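Local coordinates for protein type III restriction-modification enzyme EcoP15I Res subunit (Escherichia coli, PDB 4ZCF) that cleaves DNA, together with the Mod subunit, downstream of one of two inversely oriented recognition sites, as the ATP-binding restriction subunit of a type III restriction-modification enzyme, at residues 79-84 and 249-254; 110-115 and 183-188; 147-152 and 165-170; 221-226 and 242-247. All blocks are in the same frame, centred on the assembly; numbering follows the deposited sequence.

Contact 1. Residues 79-84 and 249-254; sequences IIDVSM and IIRYGA
D81 OD2 is gripped twice: R251 NH2 donates to it at 2.8 Å, and the backbone N of K261 holds it as well. The other carboxylate oxygen, D81 OD1, takes R251 NE at 2.6 Å. The arginine thus binds side-on, through NE and NH2, one nitrogen to each oxygen. Both oxygens lie close to the guanidinium plane, but the carboxylate is turned 33° from it. NE reaches OD1 on its syn side but tilted out of the carboxylate plane, while NH2 comes to OD2 from above that plane. A bend at chi3 (-63°) swings the arginine chain round toward the neighbouring strand. I79 CG2 crosses the arginine obliquely, 3.6 Å from R251 NE.

On the face with I80 and I250, V82 sets CB and both methyls against the Y252 ring, with CB 3.6 Å from CD2. Y252 also meets the ring of Y94. The strands run parallel. I80 N to I249 O (2.8 Å) and V82 N to R251 O (3.0 Å) are two of their rungs, and the G253 N to V82 O bond is weak.

D81 and R251 are buried, so their pairing probably keeps both charged. It ties two neighbouring strands of the parallel sheet together by side chains as well as backbone.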
# COMPACT_ATOMS: atom_id res chain seq x y z
N ILE C 79 4.38 2.58 -37.77
CA ILE C 79 3.26 1.70 -37.49
C ILE C 79 3.33 0.43 -38.33
O ILE C 79 3.26 0.49 -39.56
CB ILE C 79 1.91 2.46 -37.61
CG1 ILE C 79 1.87 3.64 -36.60
CG2 ILE C 79 0.72 1.51 -37.43
CD1 ILE C 79 0.86 4.70 -36.91
N ILE C 80 3.46 -0.71 -37.66
CA ILE C 80 3.48 -2.04 -38.27
C ILE C 80 2.12 -2.72 -37.99
O ILE C 80 1.62 -2.65 -36.86
CB ILE C 80 4.70 -2.85 -37.73
CG1 ILE C 80 6.02 -2.08 -37.97
CG2 ILE C 80 4.76 -4.26 -38.32
CD1 ILE C 80 7.15 -2.41 -37.05
N ASP C 81 1.50 -3.35 -39.02
CA ASP C 81 0.20 -3.99 -38.86
C ASP C 81 0.20 -5.50 -39.01
O ASP C 81 0.83 -6.04 -39.92
CB ASP C 81 -0.86 -3.36 -39.76
CG ASP C 81 -1.10 -1.91 -39.46
OD1 ASP C 81 -1.02 -1.53 -38.27
OD2 ASP C 81 -1.39 -1.15 -40.40
N VAL C 82 -0.54 -6.16 -38.12
CA VAL C 82 -0.75 -7.60 -38.07
C VAL C 82 -2.27 -7.81 -38.05
O VAL C 82 -2.96 -7.21 -37.22
CB VAL C 82 -0.05 -8.27 -36.85
CG1 VAL C 82 -0.37 -9.75 -36.76
CG2 VAL C 82 1.46 -8.07 -36.90
N SER C 83 -2.77 -8.63 -38.97
CA SER C 83 -4.19 -8.94 -39.07
C SER C 83 -4.43 -10.42 -38.82
O SER C 83 -3.94 -11.29 -39.56
CB SER C 83 -4.77 -8.48 -40.41
OG SER C 83 -6.16 -8.73 -40.44
N MET C 84 -5.13 -10.71 -37.73
CA MET C 84 -5.46 -12.07 -37.29
C MET C 84 -6.89 -12.10 -36.89
O MET C 84 -7.32 -11.23 -36.13
CB MET C 84 -4.59 -12.49 -36.10
CG MET C 84 -3.12 -12.37 -36.36
SD MET C 84 -2.25 -13.72 -35.60
CE MET C 84 -0.71 -13.12 -35.66
N ILE C 249 4.99 1.22 -33.37
CA ILE C 249 3.66 0.81 -32.94
C ILE C 249 3.19 -0.44 -33.72
O ILE C 249 3.05 -0.38 -34.94
CB ILE C 249 2.63 1.99 -33.01
CG1 ILE C 249 3.04 3.17 -32.08
CG2 ILE C 249 1.22 1.52 -32.70
CD1 ILE C 249 2.74 4.51 -32.64
N ILE C 250 2.93 -1.56 -33.00
CA ILE C 250 2.45 -2.79 -33.64
C ILE C 250 0.97 -3.01 -33.32
O ILE C 250 0.64 -3.28 -32.17
CB ILE C 250 3.35 -4.05 -33.39
CG1 ILE C 250 4.86 -3.72 -33.31
CG2 ILE C 250 3.10 -5.07 -34.50
CD1 ILE C 250 5.44 -3.35 -31.96
N ARG C 251 0.07 -2.87 -34.34
CA ARG C 251 -1.40 -2.98 -34.19
C ARG C 251 -1.89 -4.38 -34.51
O ARG C 251 -1.49 -4.95 -35.53
CB ARG C 251 -2.15 -1.95 -35.04
CG ARG C 251 -1.66 -0.50 -34.92
CD ARG C 251 -2.55 0.49 -35.68
NE ARG C 251 -2.59 0.23 -37.13
CZ ARG C 251 -3.38 0.85 -38.00
NH1 ARG C 251 -4.22 1.80 -37.59
NH2 ARG C 251 -3.34 0.53 -39.29
N TYR C 252 -2.76 -4.93 -33.65
CA TYR C 252 -3.24 -6.31 -33.79
C TYR C 252 -4.72 -6.38 -33.74
O TYR C 252 -5.34 -5.92 -32.78
CB TYR C 252 -2.68 -7.20 -32.66
CG TYR C 252 -1.18 -7.40 -32.74
CD1 TYR C 252 -0.31 -6.46 -32.21
CD2 TYR C 252 -0.65 -8.57 -33.28
CE1 TYR C 252 1.07 -6.66 -32.23
CE2 TYR C 252 0.73 -8.78 -33.32
CZ TYR C 252 1.59 -7.81 -32.82
OH TYR C 252 2.94 -7.98 -32.87
N GLY C 253 -5.30 -7.01 -34.75
CA GLY C 253 -6.74 -7.17 -34.80
C GLY C 253 -7.25 -7.82 -36.05
O GLY C 253 -6.49 -8.22 -36.93
N ALA C 254 -8.58 -7.92 -36.12
CA ALA C 254 -9.31 -8.50 -37.23
C ALA C 254 -9.97 -7.39 -38.07
O ALA C 254 -10.41 -7.66 -39.20
CB ALA C 254 -10.35 -9.45 -36.68

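Contact 2. Residues 110-115 and 183-188; sequences FIIIVP and VLVINS. With nucleotides of chain E.
The flat amide of N187 belongs to the residue before helix 188-191; its CB is 4.0 Å from V114 CG2. Its ND2 donates to OP1 of DT6 of chain E at 3.1 Å. OD1 accepts from K120 NZ, so both ends of the amide are engaged and its rotation is set. A first torsion of 62° leads the amide away from 110-115 and toward the DNA. The F110 ring, the other flat group, leads away from 183-188 to pack on F222. Of the F110 side chain, CB is nearest V183, 4.3 Å from V183 CG2.

The strands are parallel neighbours. L184 N to F110 O (2.9 Å) and V114 N to I186 O (2.8 Å) are the end rungs of a regular ladder. On the face with F110, I112 CD1 lies across V183 CG2 and reaches V185 CG2 at 4.1 Å. On the other face I186 CG2 packs against two isoleucines of the next strand, 3.8 Å from both I111 CG2 and I113 CG1. Next to N187, S188 OG makes a weak bond to V114 O.

N187 is the N-cap of helix 188-191. Helix 117-128 packs on I112, V114 and V185 through I119, K120 and L127. Strand 222-226 flanks 110-113, and strand 143-148 flanks 183-186, so this pair lies inside the parallel sheet.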
# COMPACT_ATOMS: atom_id res chain seq x y z
N PHE C 110 7.69 -2.14 -22.68
CA PHE C 110 6.60 -2.13 -23.66
C PHE C 110 5.30 -1.65 -23.02
O PHE C 110 5.01 -1.98 -21.87
CB PHE C 110 6.39 -3.56 -24.23
CG PHE C 110 7.62 -4.27 -24.75
CD1 PHE C 110 8.45 -4.97 -23.88
CD2 PHE C 110 7.91 -4.30 -26.10
CE1 PHE C 110 9.61 -5.62 -24.36
CE2 PHE C 110 9.05 -4.96 -26.58
CZ PHE C 110 9.89 -5.61 -25.71
N ILE C 111 4.49 -0.91 -23.79
CA ILE C 111 3.17 -0.45 -23.37
C ILE C 111 2.12 -1.24 -24.20
O ILE C 111 2.16 -1.17 -25.44
CB ILE C 111 2.97 1.10 -23.42
CG1 ILE C 111 4.11 1.84 -22.67
CG2 ILE C 111 1.59 1.48 -22.83
CD1 ILE C 111 4.12 3.45 -22.75
N ILE C 112 1.23 -2.01 -23.52
CA ILE C 112 0.14 -2.75 -24.17
C ILE C 112 -1.08 -1.87 -24.02
O ILE C 112 -1.58 -1.71 -22.90
CB ILE C 112 -0.15 -4.17 -23.57
CG1 ILE C 112 1.04 -5.12 -23.75
CG2 ILE C 112 -1.43 -4.77 -24.19
CD1 ILE C 112 0.92 -6.37 -22.88
N ILE C 113 -1.57 -1.30 -25.15
CA ILE C 113 -2.74 -0.44 -25.10
C ILE C 113 -4.02 -1.21 -25.51
O ILE C 113 -4.08 -1.82 -26.59
CB ILE C 113 -2.53 0.95 -25.74
CG1 ILE C 113 -1.22 1.57 -25.19
CG2 ILE C 113 -3.75 1.87 -25.48
CD1 ILE C 113 -0.79 2.92 -25.70
N VAL C 114 -4.99 -1.27 -24.57
CA VAL C 114 -6.23 -2.02 -24.74
C VAL C 114 -7.43 -1.07 -24.76
O VAL C 114 -7.31 0.02 -24.22
CB VAL C 114 -6.38 -3.25 -23.76
CG1 VAL C 114 -5.28 -4.29 -23.99
CG2 VAL C 114 -6.44 -2.82 -22.29
N PRO C 115 -8.55 -1.36 -25.45
CA PRO C 115 -9.63 -0.36 -25.52
C PRO C 115 -10.74 -0.48 -24.47
O PRO C 115 -11.58 0.43 -24.35
CB PRO C 115 -10.20 -0.60 -26.91
CG PRO C 115 -10.01 -2.09 -27.14
CD PRO C 115 -8.88 -2.56 -26.26
N VAL C 183 6.27 -4.71 -18.61
CA VAL C 183 5.11 -4.39 -19.44
C VAL C 183 3.95 -3.60 -18.78
O VAL C 183 3.39 -4.03 -17.77
CB VAL C 183 4.66 -5.60 -20.32
CG1 VAL C 183 4.11 -6.75 -19.49
CG2 VAL C 183 3.67 -5.17 -21.38
N LEU C 184 3.61 -2.45 -19.37
CA LEU C 184 2.52 -1.59 -18.93
C LEU C 184 1.21 -1.89 -19.67
O LEU C 184 1.09 -1.60 -20.86
CB LEU C 184 2.87 -0.10 -19.06
CG LEU C 184 1.90 0.86 -18.35
CD1 LEU C 184 2.16 0.90 -16.86
CD2 LEU C 184 2.01 2.25 -18.91
N VAL C 185 0.23 -2.44 -18.96
CA VAL C 185 -1.09 -2.69 -19.52
C VAL C 185 -2.01 -1.50 -19.10
O VAL C 185 -2.14 -1.21 -17.91
CB VAL C 185 -1.67 -4.07 -19.12
CG1 VAL C 185 -2.91 -4.41 -19.94
CG2 VAL C 185 -0.61 -5.16 -19.25
N ILE C 186 -2.58 -0.80 -20.10
CA ILE C 186 -3.44 0.39 -19.95
C ILE C 186 -4.61 0.36 -20.95
O ILE C 186 -4.43 -0.04 -22.10
CB ILE C 186 -2.58 1.70 -20.08
CG1 ILE C 186 -3.38 2.96 -19.69
CG2 ILE C 186 -1.94 1.83 -21.49
CD1 ILE C 186 -2.54 4.19 -19.34
N ASN C 187 -5.79 0.79 -20.50
CA ASN C 187 -7.01 0.87 -21.32
C ASN C 187 -7.19 2.30 -21.86
O ASN C 187 -6.39 3.16 -21.53
CB ASN C 187 -8.25 0.35 -20.57
CG ASN C 187 -8.60 1.12 -19.33
OD1 ASN C 187 -7.79 1.27 -18.40
ND2 ASN C 187 -9.83 1.62 -19.28
N SER C 188 -8.17 2.51 -22.75
CA SER C 188 -8.44 3.81 -23.39
C SER C 188 -8.89 4.90 -22.42
O SER C 188 -8.47 6.06 -22.57
CB SER C 188 -9.48 3.65 -24.49
OG SER C 188 -8.97 2.79 -25.49
P DT E 6 -11.65 3.31 -16.21
OP1 DT E 6 -10.27 2.90 -16.53
OP2 DT E 6 -12.31 2.71 -15.03
O5' DT E 6 -11.69 4.87 -15.96
C5' DT E 6 -11.40 5.89 -16.90
C4' DT E 6 -11.62 7.26 -16.26
O4' DT E 6 -13.01 7.65 -16.30
C3' DT E 6 -11.19 7.36 -14.80
O3' DT E 6 -10.29 8.43 -14.68
C2' DT E 6 -12.49 7.52 -14.00
C1' DT E 6 -13.43 8.12 -15.04
N1 DT E 6 -14.89 7.82 -14.88
C2 DT E 6 -15.79 8.85 -15.04
O2 DT E 6 -15.44 10.00 -15.24
N3 DT E 6 -17.11 8.49 -14.94
C4 DT E 6 -17.64 7.23 -14.69
O4 DT E 6 -18.86 7.05 -14.60
C5 DT E 6 -16.66 6.18 -14.57
C7 DT E 6 -17.12 4.77 -14.32
C6 DT E 6 -15.36 6.52 -14.67

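Contact 3. Residues 147-152 and 165-170. With nucleotides of chain E.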
# COMPACT_ATOMS: atom_id res chain seq x y z
N TYR C 147 2.66 -4.26 -15.04
CA TYR C 147 2.23 -3.05 -14.34
C TYR C 147 0.90 -2.68 -14.95
O TYR C 147 0.82 -2.32 -16.12
CB TYR C 147 3.27 -1.91 -14.51
CG TYR C 147 4.68 -2.35 -14.20
CD1 TYR C 147 5.50 -2.87 -15.19
CD2 TYR C 147 5.19 -2.27 -12.91
CE1 TYR C 147 6.79 -3.32 -14.91
CE2 TYR C 147 6.49 -2.70 -12.61
CZ TYR C 147 7.27 -3.25 -13.61
OH TYR C 147 8.54 -3.69 -13.34
N VAL C 148 -0.16 -2.80 -14.17
CA VAL C 148 -1.51 -2.55 -14.66
C VAL C 148 -1.96 -1.19 -14.19
O VAL C 148 -2.01 -0.97 -12.99
CB VAL C 148 -2.48 -3.69 -14.25
CG1 VAL C 148 -3.83 -3.54 -14.95
CG2 VAL C 148 -1.87 -5.05 -14.56
N VAL C 149 -2.29 -0.28 -15.14
CA VAL C 149 -2.81 1.07 -14.86
C VAL C 149 -4.29 0.94 -14.51
O VAL C 149 -5.10 0.52 -15.34
CB VAL C 149 -2.56 2.08 -16.01
CG1 VAL C 149 -3.20 3.44 -15.69
CG2 VAL C 149 -1.07 2.24 -16.30
N GLU C 150 -4.63 1.27 -13.24
CA GLU C 150 -5.99 1.16 -12.70
C GLU C 150 -6.47 2.48 -12.14
O GLU C 150 -5.74 3.17 -11.43
CB GLU C 150 -6.04 0.09 -11.60
CG GLU C 150 -5.67 -1.31 -12.06
CD GLU C 150 -5.10 -2.17 -10.95
OE1 GLU C 150 -5.80 -3.13 -10.53
OE2 GLU C 150 -3.96 -1.90 -10.50
N SER C 151 -7.73 2.83 -12.44
CA SER C 151 -8.40 4.02 -11.92
C SER C 151 -8.56 3.82 -10.40
O SER C 151 -8.95 2.74 -9.96
CB SER C 151 -9.76 4.15 -12.59
OG SER C 151 -10.56 5.18 -12.02
N GLN C 152 -8.18 4.84 -9.60
CA GLN C 152 -8.27 4.80 -8.13
C GLN C 152 -9.63 5.35 -7.66
O GLN C 152 -9.83 6.56 -7.59
CB GLN C 152 -7.09 5.57 -7.50
N GLN C 165 0.57 4.46 -9.45
CA GLN C 165 1.63 3.53 -9.04
C GLN C 165 2.23 2.66 -10.11
O GLN C 165 3.45 2.47 -10.09
CB GLN C 165 1.33 2.77 -7.75
CG GLN C 165 1.91 3.48 -6.52
CD GLN C 165 3.37 3.20 -6.20
OE1 GLN C 165 3.82 2.05 -6.11
NE2 GLN C 165 4.11 4.25 -5.86
N ALA C 166 1.39 2.18 -11.06
CA ALA C 166 1.79 1.37 -12.21
C ALA C 166 2.84 2.12 -13.05
O ALA C 166 3.90 1.57 -13.32
CB ALA C 166 0.57 1.04 -13.05
N ILE C 167 2.55 3.41 -13.40
CA ILE C 167 3.44 4.31 -14.16
C ILE C 167 4.78 4.57 -13.42
O ILE C 167 5.84 4.31 -14.00
CB ILE C 167 2.70 5.58 -14.69
CG1 ILE C 167 1.66 5.17 -15.75
CG2 ILE C 167 3.70 6.61 -15.29
CD1 ILE C 167 0.38 5.86 -15.65
N HIS C 168 4.72 5.02 -12.15
CA HIS C 168 5.91 5.22 -11.31
C HIS C 168 6.81 3.97 -11.38
O HIS C 168 7.94 4.07 -11.84
CB HIS C 168 5.52 5.53 -9.84
CG HIS C 168 6.68 5.39 -8.89
ND1 HIS C 168 6.82 4.27 -8.08
CD2 HIS C 168 7.76 6.19 -8.72
CE1 HIS C 168 7.97 4.44 -7.44
NE2 HIS C 168 8.56 5.58 -7.79
N ASP C 169 6.27 2.79 -11.01
CA ASP C 169 6.96 1.49 -11.02
C ASP C 169 7.50 1.05 -12.37
O ASP C 169 8.57 0.45 -12.41
CB ASP C 169 6.03 0.39 -10.49
CG ASP C 169 5.52 0.57 -9.06
OD1 ASP C 169 6.07 1.43 -8.34
OD2 ASP C 169 4.60 -0.17 -8.68
N PHE C 170 6.76 1.29 -13.47
CA PHE C 170 7.17 0.89 -14.81
C PHE C 170 8.35 1.76 -15.25
O PHE C 170 9.35 1.22 -15.71
CB PHE C 170 5.98 0.95 -15.81
CG PHE C 170 6.33 0.72 -17.28
CD1 PHE C 170 6.47 -0.56 -17.79
CD2 PHE C 170 6.47 1.80 -18.15
CE1 PHE C 170 6.76 -0.77 -19.14
CE2 PHE C 170 6.74 1.59 -19.51
CZ PHE C 170 6.90 0.31 -19.99
P DA E 7 -9.49 8.73 -13.33
OP1 DA E 7 -8.18 9.32 -13.65
OP2 DA E 7 -9.51 7.54 -12.43
O5' DA E 7 -10.45 9.86 -12.75
C5' DA E 7 -10.72 11.05 -13.51
C4' DA E 7 -11.54 12.04 -12.72
O4' DA E 7 -12.94 11.66 -12.70
C3' DA E 7 -11.11 12.26 -11.26
O3' DA E 7 -10.96 13.68 -11.04
C2' DA E 7 -12.20 11.58 -10.43
C1' DA E 7 -13.39 11.55 -11.37
N9 DA E 7 -14.26 10.38 -11.32
C8 DA E 7 -13.93 9.05 -11.19
N7 DA E 7 -14.97 8.24 -11.24
C5 DA E 7 -16.04 9.09 -11.42
C6 DA E 7 -17.43 8.87 -11.51
N6 DA E 7 -18.02 7.67 -11.46
N1 DA E 7 -18.21 9.97 -11.70
C2 DA E 7 -17.67 11.20 -11.72
N3 DA E 7 -16.37 11.51 -11.66
C4 DA E 7 -15.61 10.40 -11.50
P DT E 6 -11.65 3.31 -16.21
OP1 DT E 6 -10.27 2.90 -16.53
OP2 DT E 6 -12.31 2.71 -15.03
O5' DT E 6 -11.69 4.87 -15.96
C5' DT E 6 -11.40 5.89 -16.90
C4' DT E 6 -11.62 7.26 -16.26
O4' DT E 6 -13.01 7.65 -16.30
C3' DT E 6 -11.19 7.36 -14.80
O3' DT E 6 -10.29 8.43 -14.68
C2' DT E 6 -12.49 7.52 -14.00
C1' DT E 6 -13.43 8.12 -15.04
N1 DT E 6 -14.89 7.82 -14.88
C2 DT E 6 -15.79 8.85 -15.04
O2 DT E 6 -15.44 10.00 -15.24
N3 DT E 6 -17.11 8.49 -14.94
C4 DT E 6 -17.64 7.23 -14.69
O4 DT E 6 -18.86 7.05 -14.60
C5 DT E 6 -16.66 6.18 -14.57
C7 DT E 6 -17.12 4.77 -14.32
C6 DT E 6 -15.36 6.52 -14.67
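The Y147 ring lies flat against the helix, with F170 CA 4.0 Å from its centroid and almost on the ring normal. This CH-pi contact is joined by F170 CB over the same ring. Y147 CD1 lies at the edge of the F170 ring, 3.6 Å from its CD1; the ring pair is oblique, planes at 70°. D169 CB sits obliquely beside Y147 CD2 at 3.7 Å. One helical turn earlier, the A166 methyl touches V148 O and packs on V149 CG2 at 3.8 Å. V149 CG2 also meets I167 CD1 at 4.0 Å.

Further out, Y147 OH is hydrogen-bonded to H182 ND1, which fixes the far end of the ring. The first torsion of F170 (173°) sends its ring away from the backbone N toward L184 and L216. D169 OD1 accepts from H168 ND1 at 2.9 Å. V149 O is held by K120 NZ.

Beyond V149 the chain reaches the DNA. There S151 OG donates to OP2 of DA7 of chain E at 2.6 Å, and E150 OE1 is hydrogen-bonded to N250 ND2 of another protein chain. The helix is therefore held to the edge strand by apolar and CH-pi packing, while S151 and E150 bond to DNA and partner chain.

Contact 4. Residues 221-226 and 242-247; sequences PFIIID and EKFNAQ. With AMP (adenosine monophosphate), chain H.
Q247 N donates to P221 O at 2.9 Å, joining the start of strand 222-226 to the loop that leaves a type I turn from E242 to N245. N245 has positive phi (41°), which ends the helical run and turns the chain back toward the sheet.

I223 carries the apolar part of the contact. Its CG1 is anti to the carbonyl carbon and its chain is extended (chi2 179°), so CD1 projects into the loop. There CD1 meets A246 CB at 3.6 Å and F244 CD2 at 3.8 Å. I223 and F244 cross at about a right angle. The A246 methyl also rests near P221 O.

In a second side-chain contact, F222 CE1 approaches Q247 CB to 3.5 Å. Q247 OE1 lies at the edge of the F222 ring, in its plane, and the amide stands 84° to that ring. Both ends of this amide have partners elsewhere. NE2 donates to K220 O, and OE1 accepts from L46 N, so the group is held in its rotation.

The far end of the strand carries D226, which binds AMP together with other pocket residues such as K90 and T91. Its OD2 is also bonded to Y94 OH. Strand 222-226, helix 236-242 and strand 248-253 form a beta-alpha-beta crossover, and the hydrophobic strand ending in D226, followed by E227, is the Walker B element (motif II) of P-loop helicases.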
# COMPACT_ATOMS: atom_id res chain seq x y z
N PRO C 221 9.36 3.89 -25.57
CA PRO C 221 8.65 2.60 -25.60
C PRO C 221 8.27 2.01 -26.96
O PRO C 221 8.20 2.71 -27.97
CB PRO C 221 7.40 2.89 -24.76
CG PRO C 221 7.15 4.34 -24.95
CD PRO C 221 8.43 5.02 -25.34
N PHE C 222 7.97 0.70 -26.94
CA PHE C 222 7.44 -0.08 -28.06
C PHE C 222 5.97 -0.33 -27.68
O PHE C 222 5.69 -0.93 -26.64
CB PHE C 222 8.22 -1.41 -28.24
CG PHE C 222 9.29 -1.37 -29.31
CD1 PHE C 222 10.38 -0.51 -29.19
CD2 PHE C 222 9.20 -2.17 -30.44
CE1 PHE C 222 11.36 -0.48 -30.18
CE2 PHE C 222 10.19 -2.13 -31.42
CZ PHE C 222 11.26 -1.28 -31.29
N ILE C 223 5.03 0.21 -28.48
CA ILE C 223 3.60 0.13 -28.18
C ILE C 223 2.83 -0.86 -29.04
O ILE C 223 2.91 -0.78 -30.25
CB ILE C 223 2.90 1.52 -28.18
CG1 ILE C 223 3.62 2.52 -27.26
CG2 ILE C 223 1.41 1.39 -27.84
CD1 ILE C 223 3.01 3.88 -27.23
N ILE C 224 2.03 -1.72 -28.38
CA ILE C 224 1.13 -2.71 -28.96
C ILE C 224 -0.30 -2.17 -28.88
O ILE C 224 -0.73 -1.74 -27.81
CB ILE C 224 1.24 -4.07 -28.19
CG1 ILE C 224 2.70 -4.60 -28.06
CG2 ILE C 224 0.24 -5.13 -28.70
CD1 ILE C 224 3.41 -5.08 -29.33
N ILE C 225 -1.05 -2.23 -29.99
CA ILE C 225 -2.46 -1.84 -30.02
C ILE C 225 -3.34 -3.05 -30.32
O ILE C 225 -3.22 -3.65 -31.39
CB ILE C 225 -2.75 -0.57 -30.86
CG1 ILE C 225 -2.45 0.68 -30.02
CG2 ILE C 225 -4.23 -0.51 -31.32
CD1 ILE C 225 -1.34 1.38 -30.40
N ASP C 226 -4.21 -3.40 -29.34
CA ASP C 226 -5.18 -4.48 -29.37
C ASP C 226 -6.50 -3.90 -29.89
O ASP C 226 -7.00 -2.93 -29.32
CB ASP C 226 -5.37 -5.05 -27.95
CG ASP C 226 -5.84 -6.48 -27.88
OD1 ASP C 226 -6.95 -6.76 -28.36
OD2 ASP C 226 -5.13 -7.31 -27.27
N GLU C 242 0.00 9.21 -29.47
CA GLU C 242 1.04 9.95 -30.24
C GLU C 242 1.99 10.76 -29.32
O GLU C 242 3.16 10.88 -29.63
CB GLU C 242 0.43 10.88 -31.30
CG GLU C 242 -0.04 10.18 -32.56
CD GLU C 242 -0.86 10.98 -33.56
OE1 GLU C 242 -0.90 12.23 -33.47
OE2 GLU C 242 -1.43 10.35 -34.48
N LYS C 243 1.48 11.25 -28.17
CA LYS C 243 2.25 12.02 -27.18
C LYS C 243 3.44 11.25 -26.59
O LYS C 243 4.35 11.89 -26.05
CB LYS C 243 1.34 12.47 -26.03
CG LYS C 243 0.47 13.69 -26.29
CD LYS C 243 -0.50 13.88 -25.11
CE LYS C 243 -1.37 15.10 -25.27
NZ LYS C 243 -2.59 15.00 -24.44
N PHE C 244 3.43 9.90 -26.65
CA PHE C 244 4.52 9.06 -26.11
C PHE C 244 5.77 9.01 -26.99
O PHE C 244 6.78 8.46 -26.54
CB PHE C 244 4.05 7.62 -25.84
CG PHE C 244 2.99 7.47 -24.78
CD1 PHE C 244 3.15 8.05 -23.52
CD2 PHE C 244 1.86 6.71 -25.01
CE1 PHE C 244 2.17 7.92 -22.54
CE2 PHE C 244 0.88 6.56 -24.03
CZ PHE C 244 1.05 7.17 -22.80
N ASN C 245 5.69 9.52 -28.24
CA ASN C 245 6.76 9.49 -29.23
C ASN C 245 7.46 8.12 -29.21
O ASN C 245 8.67 8.00 -28.92
CB ASN C 245 7.70 10.71 -29.13
CG ASN C 245 7.00 12.04 -29.41
OD1 ASN C 245 6.79 12.87 -28.52
ND2 ASN C 245 6.58 12.25 -30.66
N ALA C 246 6.61 7.08 -29.39
CA ALA C 246 6.98 5.67 -29.37
C ALA C 246 7.95 5.31 -30.50
O ALA C 246 7.88 5.90 -31.58
CB ALA C 246 5.73 4.82 -29.45
N GLN C 247 8.86 4.34 -30.24
CA GLN C 247 9.84 3.92 -31.24
C GLN C 247 9.15 3.33 -32.45
O GLN C 247 9.46 3.73 -33.57
CB GLN C 247 10.88 2.94 -30.65
CG GLN C 247 12.00 3.61 -29.87
CD GLN C 247 12.95 2.60 -29.27
OE1 GLN C 247 13.80 2.02 -29.95
NE2 GLN C 247 12.83 2.37 -27.98
P AMP H . -7.81 -10.14 -26.51
O1P AMP H . -8.84 -9.14 -26.86
O2P AMP H . -7.21 -10.50 -27.82
O3P AMP H . -6.74 -9.36 -25.84
O5' AMP H . -8.34 -11.36 -25.62
C5' AMP H . -8.20 -12.69 -26.07
C4' AMP H . -7.97 -13.64 -24.94
O4' AMP H . -7.80 -15.00 -25.43
C3' AMP H . -6.70 -13.31 -24.23
O3' AMP H . -6.99 -12.43 -23.14
C2' AMP H . -6.13 -14.60 -23.80
O2' AMP H . -6.55 -14.93 -22.47
C1' AMP H . -6.68 -15.62 -24.74
N9 AMP H . -5.74 -16.16 -25.63
C8 AMP H . -5.17 -15.46 -26.59
N7 AMP H . -4.34 -16.27 -27.31
C5 AMP H . -4.48 -17.61 -26.73
C6 AMP H . -3.96 -18.92 -26.95
N6 AMP H . -3.02 -19.16 -27.98
N1 AMP H . -4.36 -19.93 -26.14
C2 AMP H . -5.23 -19.73 -25.15
N3 AMP H . -5.75 -18.54 -24.89
C4 AMP H . -5.43 -17.45 -25.62

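All four contacts involve strands of one seven-stranded parallel sheet of the helicase-like domain. Its order is 143-148, 180-186, 109-113, 222-226, 248-253, 79-84 and 263-267. Contact 3 packs a helix on the edge strand. Contact 2 joins the next two strands, and its centre is about 11 Å from that of contact 3. The centres of contact 2 and contact 4 are about 9 Å apart. The centre of contact 1 is about 13 Å from that of contact 4 and about 25 Å from that of contact 3. Along the chain contact 3 is nested in contact 2, and contacts 2 and 4 follow in series inside contact 1. The sheet thus connects an AMP-binding aspartate with loops that hold DNA phosphates.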